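Local coordinates for protein vinylacetyl-CoA Delta-isomerase (Nitrosopumilus maritimus SCM1, PDB 6VJR) that probably acts as an oxygen-tolerant 4-hydroxybutyryl-CoA dehydratase and vinylacetyl-CoA isomerase, using bound FAD and a [4Fe-4S] cluster, at residues 470-474 and 475-479; 461-464 and 465-468; 488-491 and 492-496. One frame throughout, in Å; residues are numbered along the deposited sequence.

Contact 1. Residues 470-474 and 475-479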
# COMPACT_ATOMS: atom_id res chain seq x y z
N LEU A 470 -24.92 -10.72 -11.19
CA LEU A 470 -25.36 -9.92 -10.04
C LEU A 470 -25.48 -8.45 -10.42
O LEU A 470 -26.42 -7.79 -10.00
CB LEU A 470 -24.40 -10.03 -8.87
CG LEU A 470 -24.21 -11.41 -8.24
CD1 LEU A 470 -23.12 -11.27 -7.18
CD2 LEU A 470 -25.45 -12.00 -7.66
N ALA A 471 -24.45 -7.97 -11.10
CA ALA A 471 -24.37 -6.55 -11.45
C ALA A 471 -25.45 -6.19 -12.49
O ALA A 471 -26.16 -5.19 -12.33
CB ALA A 471 -22.99 -6.20 -11.92
N LYS A 472 -25.60 -7.03 -13.51
CA LYS A 472 -26.63 -6.84 -14.53
C LYS A 472 -28.02 -6.76 -13.91
O LYS A 472 -28.79 -5.87 -14.23
CB LYS A 472 -26.56 -7.90 -15.63
CG LYS A 472 -25.37 -7.72 -16.55
CD LYS A 472 -25.29 -8.79 -17.63
CE LYS A 472 -24.11 -8.66 -18.48
NZ LYS A 472 -24.16 -9.68 -19.55
N ASN A 473 -28.31 -7.65 -12.96
CA ASN A 473 -29.58 -7.63 -12.25
C ASN A 473 -29.82 -6.24 -11.62
O ASN A 473 -30.90 -5.67 -11.78
CB ASN A 473 -29.60 -8.72 -11.19
CG ASN A 473 -30.76 -8.65 -10.23
OD1 ASN A 473 -30.58 -8.57 -9.00
ND2 ASN A 473 -31.96 -8.79 -10.77
N LEU A 474 -28.83 -5.72 -10.89
CA LEU A 474 -29.02 -4.47 -10.17
C LEU A 474 -29.09 -3.28 -11.12
O LEU A 474 -29.75 -2.33 -10.77
CB LEU A 474 -27.99 -4.32 -9.08
CG LEU A 474 -28.17 -5.35 -7.97
CD1 LEU A 474 -27.03 -5.44 -7.01
CD2 LEU A 474 -29.43 -5.11 -7.20
N ALA A 475 -28.43 -3.36 -12.27
CA ALA A 475 -28.39 -2.26 -13.24
C ALA A 475 -29.64 -2.22 -14.14
O ALA A 475 -29.77 -1.33 -14.97
CB ALA A 475 -27.16 -2.39 -14.08
N GLY A 476 -30.46 -3.28 -14.04
CA GLY A 476 -31.63 -3.44 -14.88
C GLY A 476 -31.32 -3.87 -16.31
O GLY A 476 -32.11 -3.61 -17.23
N ILE A 477 -30.23 -4.62 -16.45
CA ILE A 477 -29.86 -5.23 -17.71
C ILE A 477 -30.42 -6.65 -17.74
O ILE A 477 -30.10 -7.47 -16.90
CB ILE A 477 -28.33 -5.26 -17.82
CG1 ILE A 477 -27.76 -3.86 -17.95
CG2 ILE A 477 -27.93 -6.15 -18.99
CD1 ILE A 477 -26.25 -3.77 -17.72
N THR A 478 -31.25 -6.91 -18.76
CA THR A 478 -31.94 -8.18 -18.84
C THR A 478 -31.76 -8.92 -20.16
O THR A 478 -32.06 -10.10 -20.19
CB THR A 478 -33.43 -7.98 -18.55
OG1 THR A 478 -33.97 -7.17 -19.60
CG2 THR A 478 -33.65 -7.40 -17.17
N ASN A 479 -31.28 -8.27 -21.23
CA ASN A 479 -31.38 -8.90 -22.55
C ASN A 479 -30.10 -9.57 -23.05
O ASN A 479 -30.10 -10.02 -24.19
CB ASN A 479 -31.91 -7.92 -23.58
CG ASN A 479 -30.95 -6.83 -23.96
OD1 ASN A 479 -29.80 -6.84 -23.54
ND2 ASN A 479 -31.41 -5.87 -24.75

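Contact 2. Residues 461-464 and 465-468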
# COMPACT_ATOMS: atom_id res chain seq x y z
N GLN A 461 -11.31 -19.67 -9.77
CA GLN A 461 -12.41 -19.89 -8.86
C GLN A 461 -13.28 -18.67 -8.56
O GLN A 461 -14.22 -18.78 -7.78
CB GLN A 461 -11.77 -20.32 -7.52
CG GLN A 461 -11.06 -21.66 -7.55
CD GLN A 461 -10.48 -21.95 -6.19
OE1 GLN A 461 -11.12 -22.53 -5.30
NE2 GLN A 461 -9.28 -21.45 -5.98
N MET A 462 -12.98 -17.50 -9.15
CA MET A 462 -13.55 -16.23 -8.74
C MET A 462 -14.93 -15.93 -9.34
O MET A 462 -15.50 -14.85 -9.04
CB MET A 462 -12.55 -15.12 -9.03
CG MET A 462 -12.39 -14.74 -10.46
SD MET A 462 -11.12 -13.46 -10.53
CE MET A 462 -11.06 -13.37 -12.32
N GLN A 463 -15.50 -16.83 -10.13
CA GLN A 463 -16.90 -16.78 -10.59
C GLN A 463 -17.28 -15.41 -11.15
O GLN A 463 -18.28 -14.79 -10.78
CB GLN A 463 -17.81 -17.19 -9.43
CG GLN A 463 -17.64 -18.65 -9.09
CD GLN A 463 -18.58 -19.15 -8.01
OE1 GLN A 463 -18.19 -19.29 -6.84
NE2 GLN A 463 -19.82 -19.35 -8.39
N VAL A 464 -16.46 -14.93 -12.10
CA VAL A 464 -16.71 -13.68 -12.79
C VAL A 464 -18.09 -13.65 -13.47
O VAL A 464 -18.79 -12.65 -13.39
CB VAL A 464 -15.62 -13.37 -13.83
CG1 VAL A 464 -15.91 -12.07 -14.56
CG2 VAL A 464 -14.29 -13.29 -13.18
N GLY A 465 -18.48 -14.74 -14.15
CA GLY A 465 -19.75 -14.75 -14.83
C GLY A 465 -20.93 -14.60 -13.86
O GLY A 465 -21.89 -13.91 -14.17
N TYR A 466 -20.87 -15.33 -12.71
CA TYR A 466 -21.86 -15.18 -11.68
C TYR A 466 -21.96 -13.73 -11.22
O TYR A 466 -23.05 -13.19 -11.10
CB TYR A 466 -21.51 -16.13 -10.52
CG TYR A 466 -22.37 -16.14 -9.26
CD1 TYR A 466 -22.27 -15.14 -8.31
CD2 TYR A 466 -23.14 -17.24 -8.93
CE1 TYR A 466 -22.98 -15.16 -7.12
CE2 TYR A 466 -23.83 -17.28 -7.72
CZ TYR A 466 -23.77 -16.22 -6.83
OH TYR A 466 -24.42 -16.21 -5.60
N LYS A 467 -20.80 -13.13 -10.99
CA LYS A 467 -20.76 -11.75 -10.50
C LYS A 467 -21.27 -10.73 -11.53
O LYS A 467 -21.99 -9.79 -11.18
CB LYS A 467 -19.34 -11.40 -10.02
CG LYS A 467 -18.91 -12.21 -8.79
CD LYS A 467 -17.48 -11.95 -8.33
CE LYS A 467 -17.21 -12.82 -7.11
NZ LYS A 467 -15.86 -12.65 -6.65
N LYS A 468 -20.95 -10.95 -12.81
CA LYS A 468 -21.49 -10.13 -13.88
C LYS A 468 -23.02 -10.14 -13.84
O LYS A 468 -23.66 -9.10 -13.98
CB LYS A 468 -21.01 -10.58 -15.26
CG LYS A 468 -19.53 -10.32 -15.49
CD LYS A 468 -18.99 -10.97 -16.74
CE LYS A 468 -19.44 -10.32 -17.96
NZ LYS A 468 -18.99 -11.01 -19.16

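Contact 3. Residues 488-491 and 492-496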
# COMPACT_ATOMS: atom_id res chain seq x y z
N SER A 488 -17.95 -23.27 -10.18
CA SER A 488 -18.88 -22.57 -9.31
C SER A 488 -18.78 -23.06 -7.87
O SER A 488 -19.63 -22.74 -7.04
CB SER A 488 -20.29 -22.71 -9.81
OG SER A 488 -20.70 -24.06 -9.74
N GLU A 489 -17.69 -23.74 -7.54
CA GLU A 489 -17.61 -24.45 -6.26
C GLU A 489 -17.48 -23.49 -5.09
O GLU A 489 -18.00 -23.75 -4.03
CB GLU A 489 -16.48 -25.47 -6.30
CG GLU A 489 -16.77 -26.62 -7.26
CD GLU A 489 -18.20 -27.16 -7.22
OE1 GLU A 489 -18.97 -26.94 -8.22
OE2 GLU A 489 -18.58 -27.77 -6.18
N TYR A 490 -16.87 -22.31 -5.28
CA TYR A 490 -16.57 -21.48 -4.10
C TYR A 490 -17.86 -20.98 -3.46
O TYR A 490 -18.02 -21.04 -2.22
CB TYR A 490 -15.64 -20.31 -4.41
CG TYR A 490 -15.32 -19.43 -3.20
CD1 TYR A 490 -14.82 -19.94 -2.01
CD2 TYR A 490 -15.52 -18.05 -3.23
CE1 TYR A 490 -14.55 -19.12 -0.91
CE2 TYR A 490 -15.23 -17.23 -2.14
CZ TYR A 490 -14.71 -17.76 -0.97
OH TYR A 490 -14.42 -17.01 0.15
N PHE A 491 -18.76 -20.40 -4.27
CA PHE A 491 -20.02 -19.90 -3.71
C PHE A 491 -20.91 -21.02 -3.18
O PHE A 491 -21.70 -20.79 -2.24
CB PHE A 491 -20.75 -18.91 -4.62
CG PHE A 491 -20.13 -17.53 -4.63
CD1 PHE A 491 -19.55 -16.99 -3.50
CD2 PHE A 491 -20.13 -16.77 -5.78
CE1 PHE A 491 -18.97 -15.71 -3.54
CE2 PHE A 491 -19.58 -15.49 -5.78
CZ PHE A 491 -18.96 -14.99 -4.68
N LYS A 492 -20.74 -22.23 -3.69
CA LYS A 492 -21.42 -23.37 -3.07
C LYS A 492 -20.94 -23.58 -1.64
O LYS A 492 -21.74 -23.90 -0.80
CB LYS A 492 -21.28 -24.61 -3.94
CG LYS A 492 -22.06 -24.49 -5.22
CD LYS A 492 -21.86 -25.72 -6.08
CE LYS A 492 -22.42 -25.58 -7.44
NZ LYS A 492 -21.92 -26.72 -8.20
N ARG A 493 -19.64 -23.43 -1.38
CA ARG A 493 -19.12 -23.55 -0.03
C ARG A 493 -19.55 -22.35 0.82
O ARG A 493 -19.96 -22.48 2.00
CB ARG A 493 -17.60 -23.75 -0.06
CG ARG A 493 -17.08 -25.02 -0.72
CD ARG A 493 -15.59 -25.19 -0.46
NE ARG A 493 -14.72 -24.16 -1.06
CZ ARG A 493 -14.20 -24.16 -2.30
NH1 ARG A 493 -14.52 -25.13 -3.15
NH2 ARG A 493 -13.33 -23.22 -2.68
N VAL A 494 -19.45 -21.16 0.24
CA VAL A 494 -19.74 -19.95 1.00
C VAL A 494 -21.17 -19.95 1.52
O VAL A 494 -21.42 -19.60 2.68
CB VAL A 494 -19.45 -18.69 0.15
CG1 VAL A 494 -20.08 -17.43 0.75
CG2 VAL A 494 -17.96 -18.50 -0.05
N PHE A 495 -22.13 -20.36 0.67
CA PHE A 495 -23.54 -20.30 1.04
C PHE A 495 -24.11 -21.64 1.54
O PHE A 495 -25.31 -21.73 1.75
CB PHE A 495 -24.34 -19.73 -0.13
CG PHE A 495 -23.95 -18.29 -0.46
CD1 PHE A 495 -24.00 -17.27 0.49
CD2 PHE A 495 -23.46 -17.97 -1.71
CE1 PHE A 495 -23.60 -15.97 0.18
CE2 PHE A 495 -23.08 -16.66 -2.01
CZ PHE A 495 -23.15 -15.68 -1.06
N LYS A 496 -23.27 -22.65 1.73
CA LYS A 496 -23.70 -23.94 2.27
C LYS A 496 -24.36 -23.71 3.63
O LYS A 496 -23.76 -23.09 4.51
CB LYS A 496 -22.52 -24.90 2.41
CG LYS A 496 -22.87 -26.34 2.73
CD LYS A 496 -21.60 -27.19 2.76
CE LYS A 496 -21.86 -28.64 2.94
NZ LYS A 496 -20.65 -29.35 3.36

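Contact 1. Residues 470-474 and 475-479
The aliphatic part of Lys472 lies across the side chain of Ile477, with CG of Lys472 meeting CG2 of Ile477 at 3.9 Å. This apolar overlap accompanies a Schellman motif at the end of helix 464-475, as the backbone bonds demonstrate. Ile477 N reaches back to Lys472 O at 2.9 Å, closing the outer bond of the motif, with an N-H...O angle of 154°. The inner bond, from Gly476 N to Asn473 O, is weak at 3.3 Å. Gly476 turns the chain between them with a positive phi of 75°, a value glycine adopts readily. Just before it, Ala475 N still makes the regular helical bond to Ala471 O at 2.9 Å.

Lys472 carries CG beside its own backbone N (chi1 -71°) and is extended from there on, which carries CB, CG and CD across Ile477 and takes NZ past it to a salt bridge with Asp480. The turn lies at a subunit interface: Ala475 O accepts a bond from Arg423 of the second subunit, and Ile477 packs on Asn420 of that subunit. Further down the lysine, CD of Lys472 still lies 4.0 Å from CG2 of Ile477.

Contact 2. Residues 461-464 and 465-468
Lys467 runs back over the carbonyls of residues 462-464, and each of its side-chain atoms meets an oxygen there. CB stands between two of them, 3.6 Å from both Gln463 O and Val464 O. CG comes to 3.3 Å from Gln463 O. With CG beside the backbone N (chi1 -66°) and the remaining torsions extended, the chain continues past the N-cap toward Met462, and CD lies 3.6 Å from Met462 O. CE and NZ finish there, NZ donating a weak hydrogen bond to Met462 O over 3.3 Å; NZ also makes a long, weak ion pair with Asp301 of the second subunit. An alanine here would remove this arm and is likely to leave Met462 O without its lysine donor.

The turn is the start of helix 464-475: Gln463, its phi positive at 49°, occupies the N-cap position, while the Glu486 carboxylate takes Gly465 N and Tyr466 N. Gln463 O takes Lys467 N at 3.0 Å, and Val464 O takes Lys468 N at 2.8 Å. The Gln463 side chain lies alongside Tyr466, NE2 of Gln463 coming obliquely to 4.0 Å from CD2 of Tyr466, with amide and ring planes 59° apart. Gln463 OE1 is bound by Phe491 N, whereas the Tyr466 hydroxyl bonds Gln92 of the second subunit. CG1 of Val464 touches CD of Lys468, whose chain bends at chi3 and ends in a salt bridge with Asp312 of that subunit.

Contact 3. Residues 488-491 and 492-496
The Tyr490 ring carries Val494 CG2 over one face, a CH-pi contact with the methyl 3.6 Å from the ring centroid and 17° off the normal. At the edge of the same ring, near its plane, stands Arg493 NH2, which is 3.7 Å from Tyr490 CD1. The arginine's guanidinium group has Tyr490 CA over one face, offset toward the rim, and its plane is turned 58° from the phenol ring. Phe491 meets Val494 CB at its ring edge and Phe495 obliquely, the Phe491 and Phe495 ring planes lying 35° apart with CD1 of Phe491 at 3.8 Å from CE2 of Phe495. Val494 CG1 in turn sits over the centre of one Phe495 face.

Apart from the adjacent Val494-Phe495 pair, these neighbours are three or four residues apart because the chain here forms the short helix 489-494, with Ser488 at the N-cap position, its side chain making no capping bond. Successive i to i+4 bonds demonstrate it: Arg493 N to Glu489 O, Val494 N to Tyr490 O at 2.8 Å, and Phe495 N to Phe491 O. Along the exposed side, Lys492 NZ forms a salt bridge with Glu489 OE1 at 3.0 Å, approaching on the syn side, somewhat out of the carboxylate plane. Glu489 bends at chi2, which brings its carboxylate round toward the extended lysine.

Polar ends look outward from the helix: Tyr490 OH bonds Glu334 of the second subunit, and Arg493 NE forms a salt bridge with Asp358. The Phe495 ring is also a cation-pi partner of Lys89 of that second subunit.

Along the chain contact 2 comes first, then contact 1, then contact 3. Contacts 2 and 1 mark the beginning and end of helix 464-475, their centres 14 Å apart, whereas contact 3 is helix 489-494, the next helix. The chain between them doubles back, since contact 3 lies 12 Å from contact 2 and 22 Å from contact 1, centre to centre. Contacts 1 and 2 adjoin along the helix, whereas contacts 2 and 3 meet through side chains, the Tyr466 and Phe491 rings packing together where the two helices meet. Contact 1, centred 44 Å from the chain's centre, projects furthest. All three touch the second subunit, so this C-terminal region contributes to assembly contacts, away from the annotated sites.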